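Local coordinates for hypothetical protein DUF871 (PDB 2P0O) that is of unknown function but is probably a 6-phospho-N-acetylmuramidase, cleaving sugars that contain 6-phospho-N-acetylmuramic acid, with a TIM-barrel domain, at residues Ile23-Ala28 with Ile226-Met231; Ile34-His39 with Met64-Asp69; Glu105-Ala110 with Ala129-His134; Gln183-Ile188 with Gly222-Ser227. One frame throughout, in Å; residues are numbered along the deposited sequence.

How the contacts relate
Going from the N terminus, helix 17-28 supplies the first half of contact 1, and strand 33-38 follows it directly. Contact 2 then closes a short loop, joining strands 33-38 and 65-70 across helix 48-62. Contact 3 comes next in series, pairing helices 104-111 and 125-133 far out on the barrel. Contact 4 ties the loop after strand 173-178 to the loop after strand 218-221. Contact 1 closes last and brings helix 228-240 back to helix 17-28, so contacts 2 and 3 are nested inside it. Contacts 1 and 4 share Ile226 and Ser227. Contacts 1 and 2 touch where Ile23 and Lys27 pack on Met64.

Contact 1: residues Ile23-Ala28 with Ile226-Met231; sequences IKKMKA and ISERTM
Ile226 meets Met26 through the ends of both side chains. Both methionines of this contact are selenomethionines. Ile226 CD1 lies 3.3 Å from Met26 CE, tighter than usual for two carbons, and 3.7 Å from Met26 SE. The Met26 chain is bent at chi2 (-60°) and again at chi3 (-90°), which turns its methyl onto the isoleucine. Pro203 of helix 203-212 also touches Ile226.

Ser227 follows at the N-cap of helix 228-240. Its backbone O accepts from Met231 N at 2.9 Å in the first turn. Asp181 accepts hydrogen bonds from Ser227 N and, one turn on, from the hydroxyl of Thr230.

This is the seam where a TIM barrel closes. Helix 17-28, which follows the first strand, lies beside the start of helix 228-240, which follows the eighth.

Glu228 is on the exposed border of the contact. Its OE2 is 4.2 Å from Lys25 NZ, too far for a salt bridge, so any attraction is probably weak.

Arg229 forms salt bridges with Glu246 and Asp342.

Met231 returns to the first helix. Its CE reaches the aliphatic part of Lys25, 3.6 Å from Lys25 CB and 3.7 Å from Lys25 CD. The two side chains cross at about a right angle. Nearer the backbone, Met231 CG lies 4.2 Å from Met26 SE.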
loop_
_atom_site.group_PDB
_atom_site.type_symbol
_atom_site.label_atom_id
_atom_site.label_comp_id
_atom_site.label_asym_id
_atom_site.label_seq_id
_atom_site.Cartn_x
_atom_site.Cartn_y
_atom_site.Cartn_z
ATOM N N ILE A 23 7.015 -0.788 -13.781
ATOM C CA ILE A 23 6.933 0.645 -13.473
ATOM C C ILE A 23 5.756 1.310 -14.232
ATOM O O ILE A 23 4.901 1.994 -13.639
ATOM C CB ILE A 23 8.274 1.369 -13.772
ATOM C CG1 ILE A 23 9.354 0.950 -12.768
ATOM C CG2 ILE A 23 8.086 2.886 -13.738
ATOM C CD1 ILE A 23 10.782 1.327 -13.209
ATOM N N LYS A 24 5.695 1.048 -15.526
ATOM C CA LYS A 24 4.638 1.572 -16.384
ATOM C C LYS A 24 3.240 1.117 -15.945
ATOM O O LYS A 24 2.306 1.931 -15.886
ATOM C CB LYS A 24 4.891 1.191 -17.850
ATOM C CG LYS A 24 6.116 1.831 -18.453
ATOM C CD LYS A 24 6.135 1.665 -19.995
ATOM C CE LYS A 24 7.523 1.980 -20.535
ATOM N NZ LYS A 24 7.561 2.393 -21.993
ATOM N N LYS A 25 3.098 -0.174 -15.629
ATOM C CA LYS A 25 1.819 -0.689 -15.138
ATOM C C LYS A 25 1.423 -0.063 -13.808
ATOM O O LYS A 25 0.267 0.269 -13.604
ATOM C CB LYS A 25 1.877 -2.193 -14.962
ATOM C CG LYS A 25 1.534 -2.932 -16.217
ATOM C CD LYS A 25 1.739 -4.423 -16.038
ATOM C CE LYS A 25 1.607 -5.090 -17.400
ATOM N NZ LYS A 25 1.670 -6.555 -17.195
HETATM N N MSE A 26 2.390 0.101 -12.906
HETATM C CA MSE A 26 2.103 0.668 -11.588
HETATM C C MSE A 26 1.596 2.108 -11.720
HETATM O O MSE A 26 0.613 2.483 -11.073
HETATM C CB MSE A 26 3.305 0.539 -10.655
HETATM C CG MSE A 26 3.587 -0.924 -10.265
HETATM SE SE MSE A 26 2.060 -1.789 -9.327
HETATM C CE MSE A 26 2.555 -1.337 -7.489
ATOM N N LYS A 27 2.237 2.893 -12.587
ATOM C CA LYS A 27 1.734 4.221 -12.906
ATOM C C LYS A 27 0.260 4.204 -13.359
ATOM O O LYS A 27 -0.550 4.952 -12.811
ATOM C CB LYS A 27 2.599 4.916 -13.953
ATOM C CG LYS A 27 1.981 6.206 -14.484
ATOM C CD LYS A 27 2.131 7.313 -13.469
ATOM C CE LYS A 27 1.494 8.585 -13.984
ATOM N NZ LYS A 27 1.758 9.678 -13.016
ATOM N N ALA A 28 -0.081 3.362 -14.338
ATOM C CA ALA A 28 -1.481 3.201 -14.751
ATOM C C ALA A 28 -2.407 2.678 -13.628
ATOM O O ALA A 28 -3.627 2.804 -13.692
ATOM C CB ALA A 28 -1.595 2.327 -16.012
ATOM N N ILE A 226 4.911 -6.319 -6.584
ATOM C CA ILE A 226 3.772 -7.017 -5.996
ATOM C C ILE A 226 3.325 -8.044 -7.021
ATOM O O ILE A 226 3.687 -7.923 -8.190
ATOM C CB ILE A 226 2.620 -6.056 -5.658
ATOM C CG1 ILE A 226 2.450 -5.002 -6.750
ATOM C CG2 ILE A 226 2.844 -5.428 -4.248
ATOM C CD1 ILE A 226 1.169 -4.204 -6.637
ATOM N N SER A 227 2.556 -9.046 -6.597
ATOM C CA SER A 227 2.056 -10.068 -7.520
ATOM C C SER A 227 0.982 -9.485 -8.449
ATOM O O SER A 227 0.400 -8.444 -8.152
ATOM C CB SER A 227 1.446 -11.219 -6.741
ATOM O OG SER A 227 0.268 -10.756 -6.100
ATOM N N GLU A 228 0.731 -10.158 -9.574
ATOM C CA GLU A 228 -0.363 -9.803 -10.470
ATOM C C GLU A 228 -1.720 -9.685 -9.753
ATOM O O GLU A 228 -2.515 -8.783 -10.055
ATOM C CB GLU A 228 -0.455 -10.815 -11.630
ATOM C CG GLU A 228 0.792 -10.851 -12.523
ATOM C CD GLU A 228 0.719 -9.869 -13.704
ATOM O OE1 GLU A 228 -0.314 -9.159 -13.845
ATOM O OE2 GLU A 228 1.693 -9.814 -14.503
ATOM N N ARG A 229 -1.970 -10.588 -8.807
ATOM C CA ARG A 229 -3.197 -10.622 -8.042
ATOM C C ARG A 229 -3.390 -9.328 -7.257
ATOM O O ARG A 229 -4.505 -8.755 -7.176
ATOM C CB ARG A 229 -3.128 -11.792 -7.055
ATOM C CG ARG A 229 -4.443 -12.074 -6.333
ATOM C CD ARG A 229 -4.270 -13.187 -5.289
ATOM N NE ARG A 229 -5.566 -13.603 -4.760
ATOM C CZ ARG A 229 -6.240 -12.983 -3.786
ATOM N NH1 ARG A 229 -5.755 -11.888 -3.193
ATOM N NH2 ARG A 229 -7.413 -13.458 -3.409
ATOM N N THR A 230 -2.296 -8.903 -6.631
ATOM C CA THR A 230 -2.301 -7.720 -5.804
ATOM C C THR A 230 -2.421 -6.465 -6.669
ATOM O O THR A 230 -3.149 -5.546 -6.322
ATOM C CB THR A 230 -1.050 -7.719 -4.882
ATOM O OG1 THR A 230 -1.107 -8.890 -4.067
ATOM C CG2 THR A 230 -1.022 -6.500 -3.987
HETATM N N MSE A 231 -1.692 -6.435 -7.780
HETATM C CA MSE A 231 -1.865 -5.370 -8.795
HETATM C C MSE A 231 -3.337 -5.184 -9.214
HETATM O O MSE A 231 -3.834 -4.051 -9.336
HETATM C CB MSE A 231 -1.025 -5.668 -10.042
HETATM C CG MSE A 231 0.450 -5.642 -9.738
HETATM SE SE MSE A 231 1.607 -6.123 -11.241
HETATM C CE MSE A 231 1.255 -4.582 -12.375
#

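Contact 2: residues Ile34-His39 with Met64-Asp69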
loop_
_atom_site.group_PDB
_atom_site.type_symbol
_atom_site.label_atom_id
_atom_site.label_comp_id
_atom_site.label_asym_id
_atom_site.label_seq_id
_atom_site.Cartn_x
_atom_site.Cartn_y
_atom_site.Cartn_z
ATOM N N ILE A 34 8.513 6.825 -7.073
ATOM C CA ILE A 34 9.544 5.828 -6.955
ATOM C C ILE A 34 10.483 6.194 -5.807
ATOM O O ILE A 34 10.863 7.367 -5.638
ATOM C CB ILE A 34 10.372 5.691 -8.257
ATOM C CG1 ILE A 34 9.478 5.236 -9.416
ATOM C CG2 ILE A 34 11.571 4.743 -8.032
ATOM C CD1 ILE A 34 10.038 5.559 -10.805
ATOM N N PHE A 35 10.830 5.175 -5.022
ATOM C CA PHE A 35 11.903 5.241 -4.029
ATOM C C PHE A 35 13.015 4.288 -4.467
ATOM O O PHE A 35 12.752 3.166 -4.921
ATOM C CB PHE A 35 11.390 4.857 -2.630
ATOM C CG PHE A 35 12.459 4.809 -1.561
ATOM C CD1 PHE A 35 12.764 5.950 -0.802
ATOM C CD2 PHE A 35 13.135 3.607 -1.273
ATOM C CE1 PHE A 35 13.744 5.921 0.216
ATOM C CE2 PHE A 35 14.121 3.556 -0.255
ATOM C CZ PHE A 35 14.423 4.710 0.509
ATOM N N THR A 36 14.255 4.743 -4.334
ATOM C CA THR A 36 15.401 3.896 -4.599
ATOM C C THR A 36 16.534 4.210 -3.627
ATOM O O THR A 36 16.787 5.379 -3.298
ATOM C CB THR A 36 15.861 3.981 -6.086
ATOM O OG1 THR A 36 16.858 2.979 -6.343
ATOM C CG2 THR A 36 16.422 5.369 -6.442
ATOM N N SER A 37 17.202 3.159 -3.164
ATOM C CA SER A 37 18.309 3.299 -2.221
ATOM C C SER A 37 19.599 2.814 -2.862
ATOM O O SER A 37 19.712 1.661 -3.262
ATOM C CB SER A 37 18.019 2.544 -0.908
ATOM O OG SER A 37 19.085 2.688 0.029
ATOM N N LEU A 38 20.565 3.718 -2.970
ATOM C CA LEU A 38 21.820 3.440 -3.669
ATOM C C LEU A 38 23.033 3.251 -2.759
ATOM O O LEU A 38 23.310 4.093 -1.892
ATOM C CB LEU A 38 22.125 4.564 -4.647
ATOM C CG LEU A 38 21.681 4.414 -6.097
ATOM C CD1 LEU A 38 20.193 4.735 -6.266
ATOM C CD2 LEU A 38 22.527 5.332 -6.957
ATOM N N HIS A 39 23.744 2.140 -2.974
ATOM C CA HIS A 39 25.090 1.914 -2.413
ATOM C C HIS A 39 26.074 1.689 -3.564
ATOM O O HIS A 39 25.934 0.727 -4.327
ATOM C CB HIS A 39 25.102 0.723 -1.440
ATOM C CG HIS A 39 23.977 0.752 -0.453
ATOM N ND1 HIS A 39 22.702 0.322 -0.764
ATOM C CD2 HIS A 39 23.925 1.195 0.828
ATOM C CE1 HIS A 39 21.915 0.488 0.286
ATOM N NE2 HIS A 39 22.633 1.014 1.266
HETATM N N MSE A 64 6.558 10.563 -12.898
HETATM C CA MSE A 64 6.685 9.957 -11.594
HETATM C C MSE A 64 7.859 10.590 -10.887
HETATM O O MSE A 64 8.827 11.018 -11.511
HETATM C CB MSE A 64 6.905 8.458 -11.725
HETATM C CG MSE A 64 5.754 7.733 -12.377
HETATM SE SE MSE A 64 6.193 5.841 -12.591
HETATM C CE MSE A 64 5.770 5.114 -10.816
ATOM N N LYS A 65 7.753 10.651 -9.578
ATOM C CA LYS A 65 8.793 11.221 -8.760
ATOM C C LYS A 65 9.820 10.152 -8.419
ATOM O O LYS A 65 9.531 8.949 -8.527
ATOM C CB LYS A 65 8.153 11.827 -7.519
ATOM C CG LYS A 65 7.215 12.973 -7.901
ATOM C CD LYS A 65 6.645 13.683 -6.691
ATOM C CE LYS A 65 7.641 14.683 -6.135
ATOM N NZ LYS A 65 7.175 15.183 -4.810
ATOM N N ILE A 66 11.026 10.595 -8.060
ATOM C CA ILE A 66 12.076 9.707 -7.590
ATOM C C ILE A 66 12.758 10.289 -6.359
ATOM O O ILE A 66 13.397 11.342 -6.421
ATOM C CB ILE A 66 13.183 9.441 -8.638
ATOM C CG1 ILE A 66 12.626 8.861 -9.942
ATOM C CG2 ILE A 66 14.206 8.490 -8.061
ATOM C CD1 ILE A 66 13.704 8.666 -11.041
HETATM N N MSE A 67 12.615 9.595 -5.244
HETATM C CA MSE A 67 13.337 9.931 -4.046
HETATM C C MSE A 67 14.534 8.990 -4.035
HETATM O O MSE A 67 14.368 7.758 -4.127
HETATM C CB MSE A 67 12.403 9.747 -2.838
HETATM C CG MSE A 67 13.069 9.705 -1.437
HETATM SE SE MSE A 67 14.049 11.370 -1.083
HETATM C CE MSE A 67 12.606 12.698 -1.057
ATOM N N VAL A 68 15.737 9.546 -3.946
ATOM C CA VAL A 68 16.940 8.721 -3.878
ATOM C C VAL A 68 17.558 8.749 -2.471
ATOM O O VAL A 68 17.986 9.803 -1.969
ATOM C CB VAL A 68 18.029 9.138 -4.916
ATOM C CG1 VAL A 68 19.291 8.305 -4.746
ATOM C CG2 VAL A 68 17.513 9.056 -6.375
ATOM N N ASP A 69 17.619 7.583 -1.847
ATOM C CA ASP A 69 18.278 7.451 -0.568
ATOM C C ASP A 69 19.726 7.043 -0.850
ATOM O O ASP A 69 19.995 5.991 -1.429
ATOM C CB ASP A 69 17.532 6.446 0.310
ATOM C CG ASP A 69 18.191 6.240 1.669
ATOM O OD1 ASP A 69 19.272 5.622 1.739
ATOM O OD2 ASP A 69 17.615 6.677 2.678
#
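Phe35 and Asp69 both hold CG trans to the backbone N, with chi1 at 176° and 179°. Their side chains therefore run side by side in the same direction. Phe35 CZ lies 3.6 Å from Asp69 CB, and the ring and carboxylate planes are 51° apart. Met67 shares this face of the sheet, and its CG is 3.8 Å from Phe35 CD1. Ser37 completes the row with a weak hydrogen bond from OG to Asp69 OD1, 3.4 Å long.

Ile34, Thr36, Ile66 and Val68 point to the other face. There Thr36 CG2 meets Val68 CG2 at 3.8 Å. At the start of the pair, Met64 crosses Ile34 at about a right angle.

The backbones form a parallel ladder in which Ile34 pairs with Ile66 and Ser37 with Asp69. Ile34, Thr36 and Leu38 each donate N-H to the second strand. Met67 and Asp69 donate back. The bond from Leu38 N to Asp69 O is 2.8 Å and nearly straight at both ends. The bond from Ile34 N to Lys65 O is more bent at the hydrogen.

These are the second and third strands of a TIM barrel. The face with Phe35 and Asp69 looks into the barrel: Phe35 meets Trp144 and Phe177 there, and Asp69 forms a salt bridge with Arg97. The face with Ile34 and Ile66 is covered by Leu55 and Ala59 of helix 48-62. Strand 4-8 flanks one side of the pair and strand 95-98 the other.

Contact 3: residues Glu105-Ala110 with Ala129-His134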
loop_
_atom_site.group_PDB
_atom_site.type_symbol
_atom_site.label_atom_id
_atom_site.label_comp_id
_atom_site.label_asym_id
_atom_site.label_seq_id
_atom_site.Cartn_x
_atom_site.Cartn_y
_atom_site.Cartn_z
ATOM N N GLU A 105 21.957 22.329 7.431
ATOM C CA GLU A 105 22.033 23.577 6.694
ATOM C C GLU A 105 22.026 23.400 5.170
ATOM O O GLU A 105 21.329 24.131 4.457
ATOM C CB GLU A 105 23.271 24.363 7.127
ATOM C CG GLU A 105 23.381 25.727 6.481
ATOM C CD GLU A 105 24.767 26.329 6.609
ATOM O OE1 GLU A 105 25.565 25.846 7.451
ATOM O OE2 GLU A 105 25.055 27.303 5.871
ATOM N N GLN A 106 22.813 22.445 4.680
ATOM C CA GLN A 106 22.813 22.113 3.260
ATOM C C GLN A 106 21.426 21.660 2.838
ATOM O O GLN A 106 20.910 22.060 1.785
ATOM C CB GLN A 106 23.822 21.008 2.979
ATOM C CG GLN A 106 25.259 21.499 2.932
ATOM C CD GLN A 106 26.223 20.348 2.941
ATOM O OE1 GLN A 106 26.225 19.541 3.867
ATOM N NE2 GLN A 106 27.029 20.242 1.902
HETATM N N MSE A 107 20.829 20.845 3.697
HETATM C CA MSE A 107 19.518 20.282 3.480
HETATM C C MSE A 107 18.421 21.324 3.401
HETATM O O MSE A 107 17.532 21.207 2.565
HETATM C CB MSE A 107 19.209 19.266 4.566
HETATM C CG MSE A 107 19.758 17.896 4.237
HETATM SE SE MSE A 107 19.432 16.551 5.645
HETATM C CE MSE A 107 17.827 17.302 6.478
ATOM N N ALA A 108 18.487 22.324 4.275
ATOM C CA ALA A 108 17.539 23.430 4.267
ATOM C C ALA A 108 17.613 24.187 2.940
ATOM O O ALA A 108 16.593 24.357 2.263
ATOM C CB ALA A 108 17.806 24.364 5.438
ATOM N N HIS A 109 18.827 24.601 2.566
ATOM C CA HIS A 109 19.081 25.249 1.284
ATOM C C HIS A 109 18.591 24.434 0.109
ATOM O O HIS A 109 18.019 24.989 -0.835
ATOM C CB HIS A 109 20.572 25.531 1.098
ATOM C CG HIS A 109 21.055 26.746 1.829
ATOM N ND1 HIS A 109 21.031 26.848 3.204
ATOM C CD2 HIS A 109 21.589 27.906 1.376
ATOM C CE1 HIS A 109 21.525 28.019 3.570
ATOM N NE2 HIS A 109 21.872 28.681 2.479
ATOM N N ALA A 110 18.813 23.124 0.162
ATOM C CA ALA A 110 18.431 22.255 -0.929
ATOM C C ALA A 110 16.910 22.063 -1.015
ATOM O O ALA A 110 16.388 21.669 -2.073
ATOM C CB ALA A 110 19.157 20.917 -0.837
ATOM N N ALA A 129 14.275 22.126 14.421
ATOM C CA ALA A 129 14.425 23.518 14.802
ATOM C C ALA A 129 15.565 24.195 14.016
ATOM O O ALA A 129 15.552 25.423 13.794
ATOM C CB ALA A 129 14.655 23.628 16.310
ATOM N N GLU A 130 16.547 23.399 13.587
ATOM C CA GLU A 130 17.692 23.949 12.845
ATOM C C GLU A 130 17.308 24.229 11.390
ATOM O O GLU A 130 17.720 25.238 10.806
ATOM C CB GLU A 130 18.889 23.001 12.933
ATOM C CG GLU A 130 20.177 23.565 12.355
ATOM C CD GLU A 130 21.353 22.600 12.459
ATOM O OE1 GLU A 130 21.165 21.458 12.948
ATOM O OE2 GLU A 130 22.469 22.991 12.045
ATOM N N LEU A 131 16.508 23.324 10.831
ATOM C CA LEU A 131 15.907 23.488 9.509
ATOM C C LEU A 131 15.008 24.724 9.424
ATOM O O LEU A 131 15.007 25.414 8.412
ATOM C CB LEU A 131 15.088 22.250 9.147
ATOM C CG LEU A 131 15.837 20.969 8.791
ATOM C CD1 LEU A 131 14.921 19.753 8.994
ATOM C CD2 LEU A 131 16.393 21.037 7.373
ATOM N N LYS A 132 14.216 24.964 10.472
ATOM C CA LYS A 132 13.480 26.221 10.637
ATOM C C LYS A 132 14.426 27.404 10.571
ATOM O O LYS A 132 14.219 28.322 9.783
ATOM C CB LYS A 132 12.751 26.267 11.985
ATOM C CG LYS A 132 11.294 25.813 11.982
ATOM C CD LYS A 132 10.365 26.905 11.442
ATOM C CE LYS A 132 9.049 26.948 12.219
ATOM N NZ LYS A 132 9.126 27.889 13.392
ATOM N N ALA A 133 15.476 27.351 11.390
ATOM C CA ALA A 133 16.434 28.446 11.527
ATOM C C ALA A 133 17.117 28.756 10.203
ATOM O O ALA A 133 17.572 29.885 9.966
ATOM C CB ALA A 133 17.463 28.099 12.580
ATOM N N HIS A 134 17.173 27.751 9.336
ATOM C CA HIS A 134 17.812 27.894 8.039
ATOM C C HIS A 134 16.787 28.005 6.916
ATOM O O HIS A 134 17.116 27.825 5.716
ATOM C CB HIS A 134 18.773 26.729 7.790
ATOM C CG HIS A 134 20.060 26.859 8.534
ATOM N ND1 HIS A 134 20.876 27.968 8.409
ATOM C CD2 HIS A 134 20.667 26.037 9.421
ATOM C CE1 HIS A 134 21.938 27.814 9.184
ATOM N NE2 HIS A 134 21.836 26.650 9.807
HETATM O O HOH W 1 23.831 22.344 9.987
#
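His134 lies flat against Glu105, between two helices on the outside of the TIM barrel. Helix 104-111 follows the fourth strand and helix 125-133 the fifth. His134 is the first residue to leave the second helix, and it has the most surface buried here. Glu105 CG sits over the centre of the imidazole, 3.7 Å from the centroid and 10° off the normal. This is a CH-pi contact. The glutamate chain is extended, with chi1 -176°, and carries its carboxylate past the ring with the two planes only 14° apart.

Closer to the backbone, His134 CB meets Ala108 CB at 3.5 Å. The small alanine lets the helices come near, and Ala108 CA is 5.5 Å from Leu131 CA.

Leu131 fills the more buried side. Its CD2 is 4.1 Å from Ala108 CB and equally far from Met107 CE, the methyl of a selenomethionine. Met107 continues inward to Ile116 and Leu118 of strand 115-119.

One water joins the helices at their border. It accepts from Glu105 N at 3.2 Å and donates to Glu130 OE2 at 2.6 Å.

Contact 4: residues Gln183-Ile188 with Gly222-Ser227; sequences QTRGPI and GDPTIS
Gln183 and Thr225 join two loops that follow the seventh and eighth strands of the TIM barrel. Both loops lie at the C-terminal ends of the strands, the end that carries the active site in TIM-barrel enzymes.

Hydrogen bonds come first. Gln183 N donates to Thr225 OG1 at 2.7 Å, almost straight at 174°. With chi1 at 69°, Thr225 places this oxygen between its own N and carbonyl carbon, facing the backbone N-H of Gln183. The return bond, from Thr225 N to Gln183 O, is weak at 3.4 Å. Two residues on, Arg185 N donates to Asp223 OD1 at 3.0 Å, and OD1 receives it on its anti lone pair. The other carboxylate oxygen, OD2, is bound by the backbone N of Gly180 and of Leu192. The buried aspartate thus accepts from three backbone N-H groups.

Van der Waals contacts fill the space between these bonds. Pro224 CD presses on Gln183 O at 3.0 Å. The same carbon lies 3.9 Å from Arg185 CB, while Pro224 CB packs on Gln183 CB. Thr184 runs alongside Asp223, with its CB close to OD1.

Charge pairing leads out of the contact. The Arg185 guanidinium forms a salt bridge with Glu13, in the loop after the first strand.

Water adds a last link: one molecule lies 2.7 Å from Arg185 O and 2.9 Å from Asp223 OD1.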
loop_
_atom_site.group_PDB
_atom_site.type_symbol
_atom_site.label_atom_id
_atom_site.label_comp_id
_atom_site.label_asym_id
_atom_site.label_seq_id
_atom_site.Cartn_x
_atom_site.Cartn_y
_atom_site.Cartn_z
ATOM N N GLN A 183 8.104 -10.286 -6.425
ATOM C CA GLN A 183 9.525 -10.419 -6.143
ATOM C C GLN A 183 9.931 -9.733 -4.851
ATOM O O GLN A 183 9.947 -8.491 -4.780
ATOM C CB GLN A 183 10.347 -9.776 -7.253
ATOM C CG GLN A 183 11.033 -10.734 -8.166
ATOM C CD GLN A 183 11.962 -9.989 -9.125
ATOM O OE1 GLN A 183 11.640 -9.808 -10.309
ATOM N NE2 GLN A 183 13.099 -9.509 -8.598
ATOM N N THR A 184 10.299 -10.535 -3.858
ATOM C CA THR A 184 10.727 -9.995 -2.568
ATOM C C THR A 184 12.249 -9.804 -2.556
ATOM O O THR A 184 12.975 -10.538 -3.220
ATOM C CB THR A 184 10.266 -10.866 -1.389
ATOM O OG1 THR A 184 10.703 -12.213 -1.604
ATOM C CG2 THR A 184 8.747 -10.838 -1.268
ATOM N N ARG A 185 12.713 -8.804 -1.815
ATOM C CA ARG A 185 14.137 -8.490 -1.739
ATOM C C ARG A 185 14.825 -9.496 -0.818
ATOM O O ARG A 185 14.311 -9.810 0.266
ATOM C CB ARG A 185 14.328 -7.032 -1.242
ATOM C CG ARG A 185 15.742 -6.644 -0.757
ATOM C CD ARG A 185 16.638 -5.857 -1.726
ATOM N NE ARG A 185 16.562 -6.292 -3.118
ATOM C CZ ARG A 185 17.521 -6.130 -4.043
ATOM N NH1 ARG A 185 17.297 -6.569 -5.279
ATOM N NH2 ARG A 185 18.696 -5.558 -3.753
ATOM N N GLY A 186 15.976 -9.997 -1.270
ATOM C CA GLY A 186 16.876 -10.817 -0.471
ATOM C C GLY A 186 17.602 -9.978 0.560
ATOM O O GLY A 186 17.462 -8.736 0.593
ATOM N N PRO A 187 18.398 -10.627 1.423
ATOM C CA PRO A 187 18.698 -12.056 1.484
ATOM C C PRO A 187 17.680 -12.897 2.298
ATOM O O PRO A 187 17.713 -14.131 2.225
ATOM C CB PRO A 187 20.090 -12.082 2.131
ATOM C CG PRO A 187 20.108 -10.874 3.015
ATOM C CD PRO A 187 19.100 -9.883 2.486
ATOM N N ILE A 188 16.774 -12.237 3.025
ATOM C CA ILE A 188 15.800 -12.941 3.862
ATOM C C ILE A 188 14.488 -13.261 3.149
ATOM O O ILE A 188 13.883 -14.270 3.456
ATOM C CB ILE A 188 15.527 -12.223 5.236
ATOM C CG1 ILE A 188 16.835 -11.802 5.941
ATOM C CG2 ILE A 188 14.641 -13.106 6.167
ATOM C CD1 ILE A 188 17.874 -12.919 6.114
ATOM N N GLY A 222 7.727 -1.637 -0.541
ATOM C CA GLY A 222 9.140 -1.776 -0.174
ATOM C C GLY A 222 9.887 -2.754 -1.053
ATOM O O GLY A 222 11.024 -2.471 -1.477
ATOM N N ASP A 223 9.289 -3.923 -1.324
ATOM C CA ASP A 223 9.950 -4.919 -2.180
ATOM C C ASP A 223 9.927 -4.565 -3.686
ATOM O O ASP A 223 9.191 -3.658 -4.093
ATOM C CB ASP A 223 9.308 -6.274 -1.977
ATOM C CG ASP A 223 9.487 -6.780 -0.583
ATOM O OD1 ASP A 223 10.524 -7.407 -0.326
ATOM O OD2 ASP A 223 8.591 -6.551 0.263
ATOM N N PRO A 224 10.747 -5.261 -4.513
ATOM C CA PRO A 224 10.769 -5.013 -5.961
ATOM C C PRO A 224 9.423 -4.987 -6.709
ATOM O O PRO A 224 9.255 -4.146 -7.594
ATOM C CB PRO A 224 11.673 -6.133 -6.500
ATOM C CG PRO A 224 12.669 -6.390 -5.361
ATOM C CD PRO A 224 11.780 -6.233 -4.109
ATOM N N THR A 225 8.510 -5.910 -6.410
ATOM C CA THR A 225 7.231 -5.964 -7.100
ATOM C C THR A 225 6.158 -6.543 -6.183
ATOM O O THR A 225 6.440 -7.186 -5.149
ATOM C CB THR A 225 7.258 -6.857 -8.390
ATOM O OG1 THR A 225 7.403 -8.237 -8.012
ATOM C CG2 THR A 225 8.386 -6.456 -9.403
ATOM N N ILE A 226 4.911 -6.319 -6.584
ATOM C CA ILE A 226 3.772 -7.017 -5.996
ATOM C C ILE A 226 3.325 -8.044 -7.021
ATOM O O ILE A 226 3.687 -7.923 -8.190
ATOM C CB ILE A 226 2.620 -6.056 -5.658
ATOM C CG1 ILE A 226 2.450 -5.002 -6.750
ATOM C CG2 ILE A 226 2.844 -5.428 -4.248
ATOM C CD1 ILE A 226 1.169 -4.204 -6.637
ATOM N N SER A 227 2.556 -9.046 -6.597
ATOM C CA SER A 227 2.056 -10.068 -7.520
ATOM C C SER A 227 0.982 -9.485 -8.449
ATOM O O SER A 227 0.400 -8.444 -8.152
ATOM C CB SER A 227 1.446 -11.219 -6.741
ATOM O OG SER A 227 0.268 -10.756 -6.100
HETATM O O HOH W 2 11.927 -9.240 1.394
#